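Local coordinates for separin (Saccharomyces cerevisiae, PDB 5U1T), which cleaves the cohesin subunit MCD1/SCC1 at the onset of anaphase as a caspase-like cysteine protease held inactive by securin for most of the cell cycle, at residues 1023-1026 / 1027-1030; 1033-1036 / 1037-1040; 806-809 / 810-813. One frame throughout, in Å; residues are numbered along the deposited sequence.

Contact 1: residues 1023-1026 / 1027-1030; sequences KELL and ESLK
The carboxylate of E1027 lies with one face over K1023: the carbonyl O of K1023 sits 3.1 Å from E1027 CD on that face, and the aliphatic part of the lysine runs past the group, with K1023 CG 3.4 Å from E1027 OE1. Beyond the two oxygens comes the ammonium, K1023 NZ lying 3.6 Å from E1027 OE2 in a long salt bridge. The carboxylate of E1024 is turned 30° against that of E1027, and K1023 NZ reaches it as well, 3.5 Å from E1024 OE2. The lysine leaves the helix with CG anti to its own N (chi1 -179°) and then bends at chi3 and chi4, which brings NZ within reach of both acids. With K1023 cut back to an alanine, the ammonium is gone and the two carboxylates are likely to be left near each other without their shared counter-charge.

One turn on from E1024, around 1027-1028, the helical bonding is weak. Here S1028 OG donates to L1025 O at 2.8 Å, tilted 29° from the carbonyl plane, while S1028 N makes weak bonds to E1024 O and L1025 O. L1025 and L1026 point into the fold instead, meeting V935 of helix 927-946; L1026 also packs on I1042 of helix 1036-1054. The helix end thus has an apolar underside and a charged outer side, where one lysine probably tempers the repulsion between acid groups whose OE2 atoms, of E1024 and E1027, stand 5.5 Å apart.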
# COMPACT_ATOMS: atom_id res chain seq x y z
N LYS A 1023 -14.02 6.21 42.64
CA LYS A 1023 -13.59 7.60 42.57
C LYS A 1023 -12.11 7.66 42.17
O LYS A 1023 -11.73 8.48 41.34
CB LYS A 1023 -13.81 8.32 43.92
CG LYS A 1023 -13.40 9.81 43.92
CD LYS A 1023 -13.47 10.49 45.29
CE LYS A 1023 -12.06 10.81 45.87
NZ LYS A 1023 -11.15 9.61 46.20
N GLU A 1024 -11.30 6.79 42.76
CA GLU A 1024 -9.85 6.82 42.57
C GLU A 1024 -9.39 6.16 41.27
O GLU A 1024 -8.40 6.58 40.67
CB GLU A 1024 -9.16 6.18 43.76
CG GLU A 1024 -9.30 7.03 45.00
CD GLU A 1024 -9.18 6.24 46.29
OE1 GLU A 1024 -8.98 5.00 46.19
OE2 GLU A 1024 -9.29 6.84 47.39
N LEU A 1025 -10.10 5.13 40.84
CA LEU A 1025 -9.82 4.50 39.56
C LEU A 1025 -10.12 5.49 38.44
O LEU A 1025 -9.40 5.53 37.44
CB LEU A 1025 -10.62 3.22 39.40
CG LEU A 1025 -10.40 2.50 38.07
CD1 LEU A 1025 -8.93 2.14 37.90
CD2 LEU A 1025 -11.29 1.28 37.97
N LEU A 1026 -11.17 6.28 38.61
CA LEU A 1026 -11.53 7.29 37.61
C LEU A 1026 -10.48 8.38 37.60
O LEU A 1026 -10.22 9.00 36.57
CB LEU A 1026 -12.92 7.88 37.88
CG LEU A 1026 -14.13 7.06 37.46
CD1 LEU A 1026 -15.38 7.59 38.12
CD2 LEU A 1026 -14.29 7.08 35.95
N GLU A 1027 -9.86 8.61 38.75
CA GLU A 1027 -8.90 9.69 38.87
C GLU A 1027 -7.55 9.27 38.34
O GLU A 1027 -6.72 10.11 37.99
CB GLU A 1027 -8.79 10.14 40.33
CG GLU A 1027 -9.92 11.05 40.78
CD GLU A 1027 -10.15 11.00 42.28
OE1 GLU A 1027 -10.92 11.86 42.80
OE2 GLU A 1027 -9.57 10.11 42.95
N SER A 1028 -7.33 7.97 38.25
CA SER A 1028 -6.02 7.49 37.84
C SER A 1028 -5.80 7.65 36.34
O SER A 1028 -4.66 7.82 35.91
CB SER A 1028 -5.82 6.02 38.23
OG SER A 1028 -6.64 5.15 37.48
N LEU A 1029 -6.86 7.62 35.53
CA LEU A 1029 -6.63 7.49 34.11
C LEU A 1029 -6.25 8.80 33.40
O LEU A 1029 -6.70 9.88 33.76
CB LEU A 1029 -7.83 6.83 33.43
CG LEU A 1029 -9.27 7.10 33.79
CD1 LEU A 1029 -9.62 8.47 33.31
CD2 LEU A 1029 -10.11 6.06 33.09
N LYS A 1030 -5.39 8.66 32.40
CA LYS A 1030 -4.84 9.78 31.64
C LYS A 1030 -5.83 10.23 30.59
O LYS A 1030 -6.16 9.49 29.68
CB LYS A 1030 -3.53 9.39 30.97
CG LYS A 1030 -2.45 8.94 31.93
CD LYS A 1030 -2.12 10.04 32.93
CE LYS A 1030 -0.75 9.79 33.57
NZ LYS A 1030 -0.32 10.89 34.49

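Contact 2: residues 1033-1036 / 1037-1040; sequences TLDN and HELS
D1035 and E1038 meet obliquely at the start of helix 1036-1054, where D1035 is the N-cap. Its carboxylate stands over the first turn, and D1035 OD2 accepts from E1038 N at 3.1 Å, the N-H coming from above the carboxylate plane, 56° out of it. With CG placed between the backbone N and the carbonyl carbon (chi1 53°), the aspartate turns forward to the helix start, and its other oxygen, D1035 OD1, rests 3.5 Å from E1038 CB. The two carboxylate planes are 58° apart; E1038 bends at chi2 and carries its acid group away from the cap, where OE2 is hydrogen-bonded to H936 of helix 927-946.

L1034, one residue before the cap, crosses L1039 at about a right angle, branch against branch, with L1034 CD1 4.2 Å from L1039 CD1. Contact between these two positions, just before the N-cap and four residues into the helix, is the hydrophobic staple. The second branch of the same leucine touches the stem of the glutamate, L1034 CD2 lying 3.7 Å from E1038 CG, and L1034 also packs on I932. N1036 faces another way, its ND2 bonded to P1076 O and its side chain against M1079 and P1080.

The main chain follows suit: L1039 N donates to D1035 O at 2.9 Å, and S1040 N reaches N1036 O at 3.0 Å. An aspartate accepting from an amide of the first turn sits at the positive end of the helix dipole, which would probably stabilise its negative charge, while the staple joins the incoming chain to the first turn by apolar contact.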
# COMPACT_ATOMS: atom_id res chain seq x y z
N THR A 1033 -5.55 10.17 26.66
CA THR A 1033 -5.75 8.92 25.94
C THR A 1033 -7.23 8.68 25.57
O THR A 1033 -7.56 7.62 25.04
CB THR A 1033 -5.24 7.73 26.75
OG1 THR A 1033 -6.17 7.45 27.79
CG2 THR A 1033 -3.89 8.06 27.37
N LEU A 1034 -8.10 9.66 25.83
CA LEU A 1034 -9.54 9.46 25.60
C LEU A 1034 -10.08 10.14 24.35
O LEU A 1034 -9.69 11.25 24.02
CB LEU A 1034 -10.33 9.93 26.81
CG LEU A 1034 -9.95 9.26 28.12
CD1 LEU A 1034 -10.71 9.86 29.31
CD2 LEU A 1034 -10.23 7.80 27.97
N ASP A 1035 -10.99 9.47 23.66
CA ASP A 1035 -11.77 10.12 22.63
C ASP A 1035 -12.83 10.95 23.32
O ASP A 1035 -13.23 10.63 24.45
CB ASP A 1035 -12.41 9.11 21.70
CG ASP A 1035 -13.20 8.09 22.46
OD1 ASP A 1035 -12.56 7.13 22.98
OD2 ASP A 1035 -14.44 8.25 22.56
N ASN A 1036 -13.29 12.01 22.67
CA ASN A 1036 -14.20 12.94 23.30
C ASN A 1036 -15.45 12.28 23.88
O ASN A 1036 -15.88 12.65 24.98
CB ASN A 1036 -14.62 14.03 22.33
CG ASN A 1036 -15.03 15.31 23.04
OD1 ASN A 1036 -14.21 15.95 23.72
ND2 ASN A 1036 -16.31 15.68 22.91
N HIS A 1037 -16.01 11.31 23.19
CA HIS A 1037 -17.22 10.68 23.68
C HIS A 1037 -16.95 9.86 24.96
O HIS A 1037 -17.84 9.70 25.80
CB HIS A 1037 -17.86 9.81 22.61
CG HIS A 1037 -19.03 9.00 23.09
ND1 HIS A 1037 -20.30 9.52 23.20
CD2 HIS A 1037 -19.11 7.71 23.49
CE1 HIS A 1037 -21.11 8.59 23.66
NE2 HIS A 1037 -20.42 7.48 23.83
N GLU A 1038 -15.73 9.36 25.10
CA GLU A 1038 -15.34 8.65 26.31
C GLU A 1038 -15.03 9.64 27.44
O GLU A 1038 -15.29 9.35 28.61
CB GLU A 1038 -14.12 7.75 26.04
CG GLU A 1038 -13.71 6.90 27.25
CD GLU A 1038 -14.82 5.94 27.70
OE1 GLU A 1038 -15.66 5.56 26.86
OE2 GLU A 1038 -14.86 5.57 28.90
N LEU A 1039 -14.48 10.79 27.08
CA LEU A 1039 -14.18 11.83 28.05
C LEU A 1039 -15.48 12.32 28.66
O LEU A 1039 -15.53 12.72 29.80
CB LEU A 1039 -13.42 13.00 27.41
CG LEU A 1039 -13.08 14.17 28.34
CD1 LEU A 1039 -12.13 13.76 29.45
CD2 LEU A 1039 -12.52 15.36 27.55
N SER A 1040 -16.53 12.25 27.87
CA SER A 1040 -17.85 12.65 28.28
C SER A 1040 -18.43 11.68 29.32
O SER A 1040 -18.89 12.10 30.40
CB SER A 1040 -18.74 12.73 27.04
OG SER A 1040 -20.11 12.73 27.36

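Contact 3: residues 806-809 / 810-813; sequences IGSA and RDCE
S808 sends OG anti to its backbone N (chi1 -174°), while D811 sets CG beside its own N (chi1 -63°), and the two groups converge over the first turn of helix 809-825. S808 is the N-cap residue of that helix and the centre of an inverse gamma turn, closed by a weak bond from A809 N to G807 O. The serine hydroxyl donates: S808 OG lies 2.6 Å from D811 OD2 and meets the anti lone pair, on the side away from the other oxygen. Both carboxylate oxygens have a partner, since D811 OD1 is hydrogen-bonded to an aromatic side chain of the other protein chain in the assembly, and R810 makes a cation-pi contact with an aromatic side chain of that chain. R810 extends away from the cap, and its NH2 is hydrogen-bonded to S1480 OG. The short link 806-808 joins helix 782-805 to helix 809-825, with a positive phi at G807. Behind the cap, S808 O takes weak bonds from D811 N and C812 N. One residue further along, the bonding becomes regular: E813 N donates to A809 O at 2.9 Å, with an N-H...O angle of 169°.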
# COMPACT_ATOMS: atom_id res chain seq x y z
N ILE A 806 -11.85 13.13 18.02
CA ILE A 806 -12.13 14.49 18.48
C ILE A 806 -13.58 14.91 18.22
O ILE A 806 -13.93 16.07 18.38
CB ILE A 806 -11.20 15.53 17.83
CG1 ILE A 806 -11.50 15.65 16.34
CG2 ILE A 806 -9.75 15.18 18.10
CD1 ILE A 806 -10.61 16.62 15.65
N GLY A 807 -14.39 13.95 17.80
CA GLY A 807 -15.83 14.14 17.63
C GLY A 807 -16.32 14.93 16.43
O GLY A 807 -17.50 15.24 16.33
N SER A 808 -15.43 15.25 15.50
CA SER A 808 -15.82 16.04 14.34
C SER A 808 -16.62 15.27 13.30
O SER A 808 -16.05 14.69 12.37
CB SER A 808 -14.58 16.64 13.69
OG SER A 808 -14.97 17.52 12.65
N ALA A 809 -17.94 15.25 13.46
CA ALA A 809 -18.83 14.69 12.46
C ALA A 809 -18.57 15.28 11.07
O ALA A 809 -18.57 14.55 10.07
CB ALA A 809 -20.28 14.91 12.87
N ARG A 810 -18.32 16.58 11.01
CA ARG A 810 -18.17 17.26 9.73
C ARG A 810 -17.09 16.62 8.84
O ARG A 810 -17.32 16.37 7.65
CB ARG A 810 -17.84 18.74 9.96
CG ARG A 810 -18.05 19.62 8.72
CD ARG A 810 -17.50 21.03 8.92
NE ARG A 810 -18.47 21.93 9.56
CZ ARG A 810 -19.05 22.96 8.94
NH1 ARG A 810 -19.91 23.75 9.59
NH2 ARG A 810 -18.78 23.22 7.66
N ASP A 811 -15.93 16.34 9.41
CA ASP A 811 -14.82 15.82 8.62
C ASP A 811 -14.99 14.35 8.35
O ASP A 811 -14.50 13.84 7.35
CB ASP A 811 -13.49 16.05 9.32
CG ASP A 811 -13.18 17.51 9.50
OD1 ASP A 811 -12.57 18.09 8.58
OD2 ASP A 811 -13.53 18.07 10.55
N CYS A 812 -15.68 13.67 9.25
CA CYS A 812 -15.90 12.24 9.11
C CYS A 812 -16.83 11.98 7.94
O CYS A 812 -16.60 11.07 7.14
CB CYS A 812 -16.46 11.65 10.40
SG CYS A 812 -15.20 11.36 11.66
N GLU A 813 -17.88 12.78 7.86
CA GLU A 813 -18.79 12.68 6.75
C GLU A 813 -18.05 12.89 5.44
O GLU A 813 -18.28 12.17 4.48
CB GLU A 813 -19.93 13.69 6.87
CG GLU A 813 -21.01 13.28 7.83
CD GLU A 813 -21.63 11.93 7.49
OE1 GLU A 813 -21.30 10.93 8.15
OE2 GLU A 813 -22.47 11.88 6.56

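Contacts 1 and 2 follow each other along the chain, the end of helix 1012-1028 and the start of helix 1036-1054, with their centres about 14 Å apart; both send leucines to I932 of helix 927-946. Contact 3 comes earlier in the sequence yet lies just as near contact 2, centre to centre about 14 Å and nearest atoms about 4 Å. A backbone hydrogen bond between N1036 and R805 joins their surroundings, and E1509 meets both: it touches the N1036 side chain and makes a backbone hydrogen bond with G807. Contacts 1 and 3 stand farther apart, about 28 Å between centres. All three are away from C1497, the catalytic cysteine inferred by similarity; of them, only contact 3 meets the other protein chain.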